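Local structure of N-acetylmuramoyl-L-alanine amidase amiD (Escherichia coli, 3D2Y) at residues A178-Q183 with M232-T237; R225-F230 with G241-E246; I29-I34 with N147-A152; S88-A93 with A208-D213. The protein hydrolyses the link between N-acetylmuramoyl residues and L-amino acids in certain cell-wall glycopeptides, using one zinc ion per subunit. One frame throughout, in Å; residues are numbered along the deposited sequence. Where two conformers were deposited one is given.

Overall arrangement
The centre of interaction 3 lies about 3 Å from that of the chain, and this contact holds the zinc ligand His-151; the other three contacts join helices of the C-terminal half to the rest of the fold or to each other. Interaction 4, its centre about 11 Å from that of interaction 3, packs Trp-90 on Val-149. Interactions 1 and 2 share helix 220-234, with centres about 12 Å apart, and Arg-235 of the first forms salt bridges with Asp-244 and Glu-246 of the second. Tyr-212 of interaction 4 packs against Phe-234 and Phe-230. His-233 of interaction 1 and Trp-90 of interaction 4 each have their side chain about 10 Å from that of His-151.

Interaction 1: A178-Q183 with M232-T237; sequences AWPDAQ and MHFRPT
Trp-179 and Phe-234 form an aromatic contact of a loop with a helix C-terminus in the helical C-terminal part of the chain: the loop leading into helix 182-189 packs against the end of helix 220-234. With CG of Trp-179 anti to the backbone N (chi1 -161°), the indole reaches this helix end, where its CZ3 edge meets the carbonyl of His-233, CZ3 to O 3.5 Å. The six-membered ring of Trp-179 lies oblique to the Phe-234 ring, planes at 36°, and the two side chains run past each other in opposite directions, CE3 of Trp-179 coming 4.1 Å from CD1 of Phe-234. Pro-180 CD sits over the rim of the indole. Trp-168, Gln-169 and Ala-172 of helix 168-173 also touch Trp-179. An alanine here would lack the indole, which is likely to open a gap beside Phe-234 and the His-233 carbonyl. The Phe-234 ring edge points at the backbone of Ala-178, CE1 to O 3.5 Å, while CD2 of His-233 lies over the centre of one Phe-234 face. His-233 is held at ND1 by Asp-153; a water in the imidazole plane, 3.0 Å from His-233 NE2, links that nitrogen to Ala-178 O.

Interaction 2: R225-F230 with G241-E246; sequences RVIMAF and GEADAE
Close packing of a glycine backbone on a helix joins Gly-241 to Ile-227 and Met-228, at the buried flank of helix 220-234 and beside the turn that leads toward helix 245-258. The backbones approach to 4.0 Å between the CA atoms of Met-228 and Gly-241. Ile-227 bears on the Gly-241 peptide: its CB is 3.6 Å from Gly-241 O, and CG2, placed anti to the backbone N while CG1 lies beside it (chi1 -73°), is 3.6 Å from Gly-241 C. The extended CG1 branch carries CD1 to 3.7 Å from Gly-241 O and onward to Ala-243, 4.4 Å from CD1 to CB. In this helix-loop-helix connection Asp-244 is the N-cap of helix 245-258, its side chain accepting a backbone N-H of the first turn; it also pairs with Arg-235. Gly-241 adopts a positive phi of 85°, which suits a glycine, and a CB here would also come close to the CB of Met-228. Gln-231 holds the same turn from the helix, bonding Gly-241 N and Glu-242 O through its amide. Leu-203 of helix 200-210 touches both Ile-227 and Ala-243. Met-228 CB lies 4.1 Å from Gly-241 CA.

Interaction 3: I29-I34 with N147-A152; sequences IKVLVI and NVVAHA
Asn-147 against Lys-30 and His-151 against Val-33 put a carboxamide and an imidazole at the two ends of the contact. Asn-147 sets its CB 3.3 Å from Lys-30 O, and the amide extends beyond it: ND2 donates to a water that in turn donates to Lys-30 O, while OD1 takes a weak bond from Trp-90 NE1. The ring of His-151 meets that of His-35 edge-to-face; ND1 is hydrogen-bonded with Asp-161 and NE2 with Ala-85 O, and the CB of His-151 lies 4.2 Å from Val-33 CG1. Between them strands 31-36 and 148-150 run parallel, 148-150 being an outer strand of the mixed sheet of the amidase fold. Leu-32 N donates to Asn-147 O (2.9 Å), Val-149 N to Leu-32 O (2.8 Å) and Ile-34 N to Val-149 O (2.8 Å). Leu-32, Ile-34, Val-148 and Ala-150 share one face of the sheet, which helix 124-141 and Trp-168 cover. On the other, Val-149 CG2, turned between the backbone N and the carbonyl carbon, fits between Val-31 CG1 and Val-33 CG2, 3.8 Å from each. The ladder ends with His-151 N donating to Ile-34 O (3.2 Å). Because Ile-34 directly precedes His-35, this longer bond ties together the backbones that carry two zinc ligands, with Asp-161, the third, held beside His-151; the strand pairing thus probably helps fix the spacing of the metal site.

Interaction 4: S88-A93 with A208-D213; sequences SAWRGA and ARYGYD
Arg-91 and Gly-211 meet through their backbones, Arg-91 N donating to Gly-211 O at 3.1 Å. From CB the arginine turns CG beside its own backbone N (chi1 -77°), so that CG lies 3.2 Å from Tyr-210 O and 3.6 Å from Gly-211 CA, over one face of Trp-90. CD is 3.5 Å from Tyr-210 O. NE forms a salt bridge with Asp-261, and the chain bends at chi3 (79°), which brings NH1 back to donate to Tyr-210 O at 2.9 Å. The oxygen is tilted from the guanidinium plane, while NH1 lies over a face of the Tyr-210 ring and also bonds Gly-259 O. NH2 has a long, weak ion pair with Glu-146. A leucine here would lack this guanidinium and would probably leave Tyr-210 O without its NH1 donor and Asp-261 without its mate. Arg-91 lies in the type I' turn of a beta hairpin, Trp-90 to Ala-93; Gly-211, the first residue past helix 200-210, has positive phi, and a CB there would clash with Arg-91 CG. Trp-90 clusters with Tyr-210 and Tyr-212: its CH2 edge meets the Tyr-212 face, while Gly-211 CA makes a CH-pi contact, 4.0 Å from the centre of its six-membered ring.

Interaction 1: A178-Q183 with M232-T237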
loop_
_atom_site.group_PDB
_atom_site.type_symbol
_atom_site.label_atom_id
_atom_site.label_comp_id
_atom_site.label_asym_id
_atom_site.label_seq_id
_atom_site.Cartn_x
_atom_site.Cartn_y
_atom_site.Cartn_z
ATOM N N ALA A 178 -2.169 -4.962 7.319
ATOM C CA ALA A 178 -3.462 -5.180 8.010
ATOM C C ALA A 178 -4.180 -6.426 7.488
ATOM O O ALA A 178 -4.176 -6.731 6.291
ATOM C CB ALA A 178 -4.370 -3.950 7.795
ATOM N N TRP A 179 -4.787 -7.172 8.390
ATOM C CA TRP A 179 -5.688 -8.264 7.961
ATOM C C TRP A 179 -6.713 -8.449 9.064
ATOM O O TRP A 179 -6.337 -8.379 10.235
ATOM C CB TRP A 179 -4.907 -9.551 7.696
ATOM C CG TRP A 179 -5.650 -10.528 6.843
ATOM C CD1 TRP A 179 -6.352 -11.637 7.276
ATOM C CD2 TRP A 179 -5.814 -10.478 5.416
ATOM N NE1 TRP A 179 -6.914 -12.292 6.190
ATOM C CE2 TRP A 179 -6.618 -11.588 5.047
ATOM C CE3 TRP A 179 -5.367 -9.598 4.410
ATOM C CZ2 TRP A 179 -6.962 -11.864 3.701
ATOM C CZ3 TRP A 179 -5.737 -9.857 3.087
ATOM C CH2 TRP A 179 -6.528 -10.976 2.749
ATOM N N PRO A 180 -8.000 -8.673 8.693
ATOM C CA PRO A 180 -9.083 -8.846 9.653
ATOM C C PRO A 180 -9.006 -10.199 10.389
ATOM O O PRO A 180 -8.512 -11.196 9.826
ATOM C CB PRO A 180 -10.335 -8.767 8.772
ATOM C CG PRO A 180 -9.900 -9.254 7.462
ATOM C CD PRO A 180 -8.488 -8.789 7.303
ATOM N N ASP A 181 -9.462 -10.218 11.644
ATOM C CA ASP A 181 -9.566 -11.481 12.371
ATOM C C ASP A 181 -10.752 -12.255 11.814
ATOM O O ASP A 181 -11.879 -11.736 11.768
ATOM C CB ASP A 181 -9.709 -11.239 13.878
ATOM C CG ASP A 181 -8.454 -10.608 14.498
ATOM O OD1 ASP A 181 -7.361 -10.647 13.876
ATOM O OD2 ASP A 181 -8.566 -10.058 15.622
ATOM N N ALA A 182 -10.487 -13.489 11.383
ATOM C CA ALA A 182 -11.463 -14.342 10.689
ATOM C C ALA A 182 -12.763 -14.553 11.467
ATOM O O ALA A 182 -13.846 -14.530 10.879
ATOM C CB ALA A 182 -10.832 -15.669 10.336
ATOM N N GLN A 183 -12.657 -14.733 12.781
ATOM C CA GLN A 183 -13.850 -14.879 13.632
ATOM C C GLN A 183 -14.690 -13.591 13.647
ATOM O O GLN A 183 -15.921 -13.642 13.707
ATOM C CB GLN A 183 -13.471 -15.288 15.067
ATOM C CG GLN A 183 -12.721 -16.609 15.167
ATOM C CD GLN A 183 -13.635 -17.823 15.065
ATOM O OE1 GLN A 183 -14.383 -18.134 15.998
ATOM N NE2 GLN A 183 -13.565 -18.527 13.936
ATOM N N MET A 232 -9.449 -6.228 -4.288
ATOM C CA MET A 232 -8.126 -6.673 -4.770
ATOM C C MET A 232 -7.132 -6.867 -3.636
ATOM O O MET A 232 -6.328 -7.789 -3.692
ATOM C CB MET A 232 -7.532 -5.745 -5.839
ATOM C CG MET A 232 -8.234 -5.803 -7.175
ATOM S SD MET A 232 -7.318 -4.920 -8.443
ATOM C CE MET A 232 -7.605 -3.215 -8.031
ATOM N N HIS A 233 -7.242 -6.044 -2.585
ATOM C CA HIS A 233 -6.368 -6.130 -1.411
ATOM C C HIS A 233 -6.902 -7.180 -0.390
ATOM O O HIS A 233 -6.141 -8.028 0.107
ATOM C CB HIS A 233 -6.239 -4.712 -0.807
ATOM C CG HIS A 233 -5.209 -4.568 0.280
ATOM N ND1 HIS A 233 -4.562 -3.371 0.536
ATOM C CD2 HIS A 233 -4.762 -5.444 1.215
ATOM C CE1 HIS A 233 -3.751 -3.527 1.571
ATOM N NE2 HIS A 233 -3.871 -4.771 2.007
ATOM N N PHE A 234 -8.200 -7.134 -0.091
ATOM C CA PHE A 234 -8.743 -7.789 1.088
ATOM C C PHE A 234 -9.755 -8.891 0.798
ATOM O O PHE A 234 -10.111 -9.637 1.717
ATOM C CB PHE A 234 -9.361 -6.766 2.065
ATOM C CG PHE A 234 -8.381 -5.815 2.663
ATOM C CD1 PHE A 234 -7.562 -6.235 3.722
ATOM C CD2 PHE A 234 -8.299 -4.489 2.212
ATOM C CE1 PHE A 234 -6.664 -5.376 4.311
ATOM C CE2 PHE A 234 -7.361 -3.614 2.807
ATOM C CZ PHE A 234 -6.564 -4.066 3.877
ATOM N N ARG A 235 -10.177 -9.044 -0.469
ATOM C CA ARG A 235 -11.124 -10.118 -0.843
ATOM C C ARG A 235 -10.897 -10.474 -2.317
ATOM O O ARG A 235 -11.760 -10.260 -3.167
ATOM C CB ARG A 235 -12.584 -9.713 -0.579
ATOM C CG ARG A 235 -13.541 -10.898 -0.276
ATOM C CD ARG A 235 -13.978 -11.687 -1.521
ATOM N NE ARG A 235 -14.663 -10.816 -2.474
ATOM C CZ ARG A 235 -15.975 -10.585 -2.488
ATOM N NH1 ARG A 235 -16.486 -9.767 -3.393
ATOM N NH2 ARG A 235 -16.778 -11.182 -1.619
ATOM N N PRO A 236 -9.690 -10.951 -2.627
ATOM C CA PRO A 236 -9.272 -11.114 -4.008
ATOM C C PRO A 236 -9.915 -12.238 -4.790
ATOM O O PRO A 236 -9.721 -12.317 -5.988
ATOM C CB PRO A 236 -7.771 -11.336 -3.893
ATOM C CG PRO A 236 -7.552 -11.834 -2.529
ATOM C CD PRO A 236 -8.609 -11.257 -1.677
ATOM N N THR A 237 -10.685 -13.092 -4.132
ATOM C CA THR A 237 -11.469 -14.099 -4.859
ATOM C C THR A 237 -12.533 -13.507 -5.796
ATOM O O THR A 237 -12.869 -14.129 -6.820
ATOM C CB THR A 237 -12.136 -15.115 -3.895
ATOM O OG1 THR A 237 -13.041 -14.439 -2.998
ATOM C CG2 THR A 237 -11.047 -15.863 -3.112
HETATM O O HOH W 1 -2.614 -6.161 4.377
#

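Interaction 2: R225-F230 with G241-E246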
loop_
_atom_site.group_PDB
_atom_site.type_symbol
_atom_site.label_atom_id
_atom_site.label_comp_id
_atom_site.label_asym_id
_atom_site.label_seq_id
_atom_site.Cartn_x
_atom_site.Cartn_y
_atom_site.Cartn_z
ATOM N N ARG A 225 -14.746 1.172 -8.906
ATOM C CA ARG A 225 -13.301 1.177 -8.799
ATOM C C ARG A 225 -12.863 1.217 -7.331
ATOM O O ARG A 225 -11.906 0.539 -6.953
ATOM C CB ARG A 225 -12.692 2.326 -9.625
ATOM C CG ARG A 225 -12.734 2.107 -11.153
ATOM C CD ARG A 225 -11.359 1.822 -11.812
ATOM N NE ARG A 225 -10.318 1.377 -10.866
ATOM C CZ ARG A 225 -9.008 1.255 -11.112
ATOM N NH1 ARG A 225 -8.484 1.546 -12.302
ATOM N NH2 ARG A 225 -8.213 0.858 -10.120
ATOM N N VAL A 226 -13.571 1.972 -6.491
ATOM C CA VAL A 226 -13.179 2.025 -5.064
ATOM C C VAL A 226 -13.357 0.629 -4.438
ATOM O O VAL A 226 -12.473 0.132 -3.743
ATOM C CB VAL A 226 -13.945 3.097 -4.295
ATOM C CG1 VAL A 226 -13.610 3.042 -2.807
ATOM C CG2 VAL A 226 -13.598 4.476 -4.839
ATOM N N ILE A 227 -14.488 -0.015 -4.726
ATOM C CA ILE A 227 -14.836 -1.252 -4.042
ATOM C C ILE A 227 -13.908 -2.331 -4.573
ATOM O O ILE A 227 -13.394 -3.165 -3.821
ATOM C CB ILE A 227 -16.326 -1.610 -4.251
ATOM C CG1 ILE A 227 -17.236 -0.665 -3.417
ATOM C CG2 ILE A 227 -16.571 -3.027 -3.786
ATOM C CD1 ILE A 227 -18.755 -0.572 -3.847
ATOM N N MET A 228 -13.657 -2.265 -5.871
ATOM C CA MET A 228 -12.726 -3.165 -6.537
ATOM C C MET A 228 -11.308 -3.082 -5.929
ATOM O O MET A 228 -10.687 -4.117 -5.638
ATOM C CB MET A 228 -12.712 -2.844 -8.029
ATOM C CG MET A 228 -11.870 -3.751 -8.897
ATOM S SD MET A 228 -11.832 -3.193 -10.635
ATOM C CE MET A 228 -13.431 -2.404 -10.886
ATOM N N ALA A 229 -10.795 -1.857 -5.757
ATOM C CA ALA A 229 -9.492 -1.639 -5.120
ATOM C C ALA A 229 -9.406 -2.342 -3.727
ATOM O O ALA A 229 -8.411 -3.014 -3.406
ATOM C CB ALA A 229 -9.206 -0.142 -5.004
ATOM N N PHE A 230 -10.471 -2.223 -2.954
ATOM C CA PHE A 230 -10.542 -2.788 -1.611
ATOM C C PHE A 230 -10.519 -4.336 -1.685
ATOM O O PHE A 230 -9.804 -5.030 -0.906
ATOM C CB PHE A 230 -11.813 -2.282 -0.911
ATOM C CG PHE A 230 -12.047 -2.887 0.435
ATOM C CD1 PHE A 230 -11.236 -2.549 1.515
ATOM C CD2 PHE A 230 -13.123 -3.787 0.642
ATOM C CE1 PHE A 230 -11.454 -3.115 2.779
ATOM C CE2 PHE A 230 -13.350 -4.372 1.900
ATOM C CZ PHE A 230 -12.501 -4.029 2.969
ATOM N N GLY A 241 -16.244 -5.256 -7.835
ATOM C CA GLY A 241 -16.593 -3.914 -7.409
ATOM C C GLY A 241 -18.035 -3.741 -7.003
ATOM O O GLY A 241 -18.507 -2.613 -6.900
ATOM N N GLU A 242 -18.724 -4.878 -6.817
ATOM C CA GLU A 242 -20.104 -4.959 -6.282
ATOM C C GLU A 242 -20.140 -5.192 -4.769
ATOM O O GLU A 242 -19.461 -6.077 -4.220
ATOM C CB GLU A 242 -20.879 -6.072 -6.999
ATOM C CG GLU A 242 -21.018 -5.858 -8.507
ATOM C CD GLU A 242 -21.887 -4.655 -8.891
ATOM O OE1 GLU A 242 -21.789 -4.213 -10.055
ATOM O OE2 GLU A 242 -22.681 -4.158 -8.055
ATOM N N ALA A 243 -20.950 -4.403 -4.095
ATOM C CA ALA A 243 -21.032 -4.467 -2.658
ATOM C C ALA A 243 -21.742 -5.731 -2.225
ATOM O O ALA A 243 -22.902 -5.963 -2.612
ATOM C CB ALA A 243 -21.759 -3.248 -2.136
ATOM N N ASP A 244 -21.056 -6.560 -1.442
ATOM C CA ASP A 244 -21.709 -7.753 -0.874
ATOM C C ASP A 244 -21.407 -7.881 0.614
ATOM O O ASP A 244 -20.687 -7.054 1.183
ATOM C CB ASP A 244 -21.365 -9.046 -1.666
ATOM C CG ASP A 244 -19.867 -9.390 -1.682
ATOM O OD1 ASP A 244 -19.060 -8.836 -0.904
ATOM O OD2 ASP A 244 -19.485 -10.273 -2.503
ATOM N N ALA A 245 -21.958 -8.911 1.236
ATOM C CA ALA A 245 -21.925 -9.063 2.689
ATOM C C ALA A 245 -20.515 -9.376 3.172
ATOM O O ALA A 245 -20.108 -8.881 4.225
ATOM C CB ALA A 245 -22.895 -10.142 3.141
ATOM N N GLU A 246 -19.780 -10.177 2.406
ATOM C CA GLU A 246 -18.400 -10.530 2.773
ATOM C C GLU A 246 -17.473 -9.303 2.757
ATOM O O GLU A 246 -16.697 -9.057 3.724
ATOM C CB GLU A 246 -17.845 -11.620 1.849
ATOM C CG GLU A 246 -16.393 -11.990 2.173
ATOM C CD GLU A 246 -15.870 -13.142 1.332
ATOM O OE1 GLU A 246 -14.938 -13.824 1.791
ATOM O OE2 GLU A 246 -16.399 -13.369 0.232
#

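Interaction 3: I29-I34 with N147-A152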
loop_
_atom_site.group_PDB
_atom_site.type_symbol
_atom_site.label_atom_id
_atom_site.label_comp_id
_atom_site.label_asym_id
_atom_site.label_seq_id
_atom_site.Cartn_x
_atom_site.Cartn_y
_atom_site.Cartn_z
ATOM N N ILE A 29 7.644 9.949 7.833
ATOM C CA ILE A 29 7.233 8.807 7.026
ATOM C C ILE A 29 6.199 7.971 7.819
ATOM O O ILE A 29 6.459 7.559 8.939
ATOM C CB ILE A 29 8.468 7.957 6.571
ATOM C CG1 ILE A 29 9.397 8.780 5.680
ATOM C CG2 ILE A 29 8.004 6.631 5.890
ATOM C CD1 ILE A 29 10.860 8.313 5.632
ATOM N N LYS A 30 5.029 7.739 7.237
ATOM C CA LYS A 30 3.947 7.036 7.905
ATOM C C LYS A 30 3.379 5.897 7.052
ATOM O O LYS A 30 2.645 5.068 7.568
ATOM C CB LYS A 30 2.789 7.999 8.188
ATOM C CG LYS A 30 3.171 9.211 9.095
ATOM C CD LYS A 30 2.581 10.511 8.566
ATOM C CE LYS A 30 3.143 11.761 9.130
ATOM N NZ LYS A 30 2.120 12.240 10.120
ATOM N N VAL A 31 3.718 5.869 5.757
ATOM C CA VAL A 31 3.038 5.005 4.798
ATOM C C VAL A 31 4.049 4.237 3.937
ATOM O O VAL A 31 5.096 4.794 3.542
ATOM C CB VAL A 31 1.982 5.815 3.945
ATOM C CG1 VAL A 31 1.362 4.965 2.844
ATOM C CG2 VAL A 31 0.849 6.421 4.862
ATOM N N LEU A 32 3.770 2.958 3.753
ATOM C CA LEU A 32 4.551 2.109 2.819
ATOM C C LEU A 32 3.660 1.657 1.700
ATOM O O LEU A 32 2.683 0.912 1.931
ATOM C CB LEU A 32 5.100 0.890 3.550
ATOM C CG LEU A 32 6.011 -0.054 2.774
ATOM C CD1 LEU A 32 7.178 0.750 2.163
ATOM C CD2 LEU A 32 6.518 -1.269 3.615
ATOM N N VAL A 33 3.983 2.109 0.484
ATOM C CA VAL A 33 3.185 1.814 -0.708
ATOM C C VAL A 33 3.825 0.713 -1.631
ATOM O O VAL A 33 4.960 0.845 -2.058
ATOM C CB VAL A 33 2.930 3.079 -1.578
ATOM C CG1 VAL A 33 2.048 2.728 -2.765
ATOM C CG2 VAL A 33 2.264 4.198 -0.762
ATOM N N ILE A 34 3.055 -0.329 -1.945
ATOM C CA ILE A 34 3.528 -1.409 -2.823
ATOM C C ILE A 34 3.046 -1.212 -4.267
ATOM O O ILE A 34 1.862 -0.957 -4.501
ATOM C CB ILE A 34 3.095 -2.814 -2.300
ATOM C CG1 ILE A 34 3.452 -2.953 -0.815
ATOM C CG2 ILE A 34 3.803 -3.899 -3.055
ATOM C CD1 ILE A 34 4.978 -2.829 -0.513
ATOM N N ASN A 147 -1.297 1.124 7.321
ATOM C CA ASN A 147 -0.611 2.047 6.428
ATOM C C ASN A 147 0.430 1.360 5.529
ATOM O O ASN A 147 1.270 2.008 4.903
ATOM C CB ASN A 147 -0.057 3.215 7.265
ATOM C CG ASN A 147 -1.175 4.079 7.828
ATOM O OD1 ASN A 147 -2.180 4.282 7.176
ATOM N ND2 ASN A 147 -1.003 4.577 9.042
ATOM N N VAL A 148 0.346 0.032 5.438
ATOM C CA VAL A 148 1.033 -0.694 4.358
ATOM C C VAL A 148 -0.020 -0.943 3.252
ATOM O O VAL A 148 -0.963 -1.696 3.450
ATOM C CB VAL A 148 1.618 -2.057 4.873
ATOM C CG1 VAL A 148 2.458 -2.682 3.777
ATOM C CG2 VAL A 148 2.427 -1.831 6.160
ATOM N N VAL A 149 0.107 -0.272 2.113
ATOM C CA VAL A 149 -1.030 -0.177 1.189
ATOM C C VAL A 149 -0.588 -0.460 -0.214
ATOM O O VAL A 149 0.628 -0.414 -0.549
ATOM C CB VAL A 149 -1.691 1.242 1.199
ATOM C CG1 VAL A 149 -2.378 1.529 2.573
ATOM C CG2 VAL A 149 -0.617 2.358 0.834
ATOM N N ALA A 150 -1.591 -0.770 -1.015
ATOM C CA ALA A 150 -1.462 -0.845 -2.452
ATOM C C ALA A 150 -1.539 0.553 -3.022
ATOM O O ALA A 150 -2.229 1.416 -2.508
ATOM C CB ALA A 150 -2.639 -1.678 -3.033
ATOM N N HIS A 151 -0.855 0.762 -4.134
ATOM C CA HIS A 151 -1.075 2.003 -4.880
ATOM C C HIS A 151 -2.577 2.169 -5.229
ATOM O O HIS A 151 -3.133 3.288 -5.237
ATOM C CB HIS A 151 -0.300 1.894 -6.149
ATOM C CG HIS A 151 -0.086 3.199 -6.868
ATOM N ND1 HIS A 151 0.444 3.255 -8.140
ATOM C CD2 HIS A 151 -0.289 4.481 -6.493
ATOM C CE1 HIS A 151 0.575 4.516 -8.511
ATOM N NE2 HIS A 151 0.115 5.276 -7.537
ATOM N N ALA A 152 -3.232 1.049 -5.567
ATOM C CA ALA A 152 -4.678 1.114 -5.928
ATOM C C ALA A 152 -5.464 1.624 -4.747
ATOM O O ALA A 152 -6.517 2.258 -4.919
ATOM C CB ALA A 152 -5.203 -0.287 -6.363
HETATM O O HOH W 2 1.789 4.472 10.080
#

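Interaction 4: S88-A93 with A208-D213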
loop_
_atom_site.group_PDB
_atom_site.type_symbol
_atom_site.label_atom_id
_atom_site.label_comp_id
_atom_site.label_asym_id
_atom_site.label_seq_id
_atom_site.Cartn_x
_atom_site.Cartn_y
_atom_site.Cartn_z
ATOM N N SER A 88 -3.223 11.274 -4.945
ATOM C CA SER A 88 -3.432 10.169 -4.026
ATOM C C SER A 88 -4.094 10.654 -2.742
ATOM O O SER A 88 -4.060 11.851 -2.427
ATOM C CB SER A 88 -2.089 9.473 -3.686
ATOM O OG SER A 88 -1.094 10.438 -3.341
ATOM N N ALA A 89 -4.710 9.709 -2.032
ATOM C CA ALA A 89 -5.426 9.954 -0.772
ATOM C C ALA A 89 -5.469 8.673 0.086
ATOM O O ALA A 89 -5.769 7.593 -0.421
ATOM C CB ALA A 89 -6.854 10.488 -1.056
ATOM N N TRP A 90 -5.102 8.796 1.362
ATOM C CA TRP A 90 -5.182 7.687 2.315
ATOM C C TRP A 90 -5.414 8.203 3.740
ATOM O O TRP A 90 -4.597 8.974 4.286
ATOM C CB TRP A 90 -3.910 6.807 2.263
ATOM C CG TRP A 90 -4.085 5.560 3.041
ATOM C CD1 TRP A 90 -3.393 5.190 4.177
ATOM C CD2 TRP A 90 -5.035 4.514 2.785
ATOM N NE1 TRP A 90 -3.847 3.959 4.625
ATOM C CE2 TRP A 90 -4.866 3.534 3.806
ATOM C CE3 TRP A 90 -6.024 4.308 1.798
ATOM C CZ2 TRP A 90 -5.649 2.372 3.863
ATOM C CZ3 TRP A 90 -6.821 3.148 1.866
ATOM C CH2 TRP A 90 -6.628 2.204 2.897
ATOM N N ARG A 91 -6.544 7.783 4.316
ATOM C CA ARG A 91 -6.847 8.010 5.734
ATOM C C ARG A 91 -6.778 9.480 6.141
ATOM O O ARG A 91 -6.255 9.822 7.215
ATOM C CB ARG A 91 -5.920 7.129 6.601
ATOM C CG ARG A 91 -6.391 5.705 6.594
ATOM C CD ARG A 91 -5.530 4.763 7.396
ATOM N NE ARG A 91 -5.710 4.766 8.850
ATOM C CZ ARG A 91 -6.610 4.040 9.534
ATOM N NH1 ARG A 91 -7.502 3.263 8.925
ATOM N NH2 ARG A 91 -6.637 4.110 10.863
ATOM N N GLY A 92 -7.277 10.360 5.282
ATOM C CA GLY A 92 -7.254 11.788 5.620
ATOM C C GLY A 92 -6.135 12.568 4.912
ATOM O O GLY A 92 -6.245 13.781 4.758
ATOM N N ALA A 93 -5.066 11.881 4.480
ATOM C CA ALA A 93 -3.884 12.563 3.874
ATOM C C ALA A 93 -4.036 12.633 2.365
ATOM O O ALA A 93 -4.774 11.869 1.820
ATOM C CB ALA A 93 -2.577 11.809 4.222
ATOM N N ALA A 208 -14.488 4.672 2.970
ATOM C CA ALA A 208 -14.034 6.038 3.177
ATOM C C ALA A 208 -13.331 6.142 4.513
ATOM O O ALA A 208 -12.239 6.693 4.611
ATOM C CB ALA A 208 -15.221 7.041 3.130
ATOM N N ARG A 209 -13.978 5.632 5.560
ATOM C CA ARG A 209 -13.448 5.772 6.902
ATOM C C ARG A 209 -12.200 4.932 7.139
ATOM O O ARG A 209 -11.340 5.339 7.921
ATOM C CB ARG A 209 -14.498 5.438 7.961
ATOM C CG ARG A 209 -15.753 6.360 7.990
ATOM C CD ARG A 209 -15.515 7.799 8.494
ATOM N NE ARG A 209 -14.734 8.620 7.568
ATOM C CZ ARG A 209 -15.212 9.267 6.495
ATOM N NH1 ARG A 209 -16.501 9.254 6.187
ATOM N NH2 ARG A 209 -14.382 9.950 5.728
ATOM N N TYR A 210 -12.136 3.780 6.473
ATOM C CA TYR A 210 -10.938 2.926 6.523
ATOM C C TYR A 210 -9.740 3.603 5.821
ATOM O O TYR A 210 -8.594 3.444 6.262
ATOM C CB TYR A 210 -11.171 1.479 6.030
ATOM C CG TYR A 210 -9.919 0.615 6.252
ATOM C CD1 TYR A 210 -9.558 0.195 7.538
ATOM C CD2 TYR A 210 -9.055 0.298 5.196
ATOM C CE1 TYR A 210 -8.424 -0.571 7.740
ATOM C CE2 TYR A 210 -7.858 -0.456 5.420
ATOM C CZ TYR A 210 -7.585 -0.890 6.689
ATOM O OH TYR A 210 -6.424 -1.597 6.933
ATOM N N GLY A 211 -10.018 4.333 4.733
ATOM C CA GLY A 211 -9.069 5.286 4.217
ATOM C C GLY A 211 -9.185 5.625 2.762
ATOM O O GLY A 211 -8.458 6.501 2.287
ATOM N N TYR A 212 -10.120 4.963 2.071
ATOM C CA TYR A 212 -10.257 5.098 0.620
ATOM C C TYR A 212 -10.815 6.467 0.227
ATOM O O TYR A 212 -11.663 6.994 0.879
ATOM C CB TYR A 212 -11.090 3.931 -0.009
ATOM C CG TYR A 212 -10.362 2.603 -0.005
ATOM C CD1 TYR A 212 -9.722 2.090 -1.167
ATOM C CD2 TYR A 212 -10.263 1.876 1.180
ATOM C CE1 TYR A 212 -9.021 0.862 -1.091
ATOM C CE2 TYR A 212 -9.609 0.704 1.271
ATOM C CZ TYR A 212 -8.994 0.158 0.135
ATOM O OH TYR A 212 -8.289 -1.019 0.300
ATOM N N ASP A 213 -10.408 6.965 -0.939
ATOM C CA ASP A 213 -10.859 8.258 -1.445
ATOM C C ASP A 213 -12.282 8.046 -1.962
ATOM O O ASP A 213 -12.478 7.337 -2.949
ATOM C CB ASP A 213 -9.944 8.626 -2.631
ATOM C CG ASP A 213 -10.062 10.084 -3.086
ATOM O OD1 ASP A 213 -10.652 10.924 -2.384
ATOM O OD2 ASP A 213 -9.504 10.396 -4.174
HETATM O O HOH W 3 -7.826 6.250 -1.909
#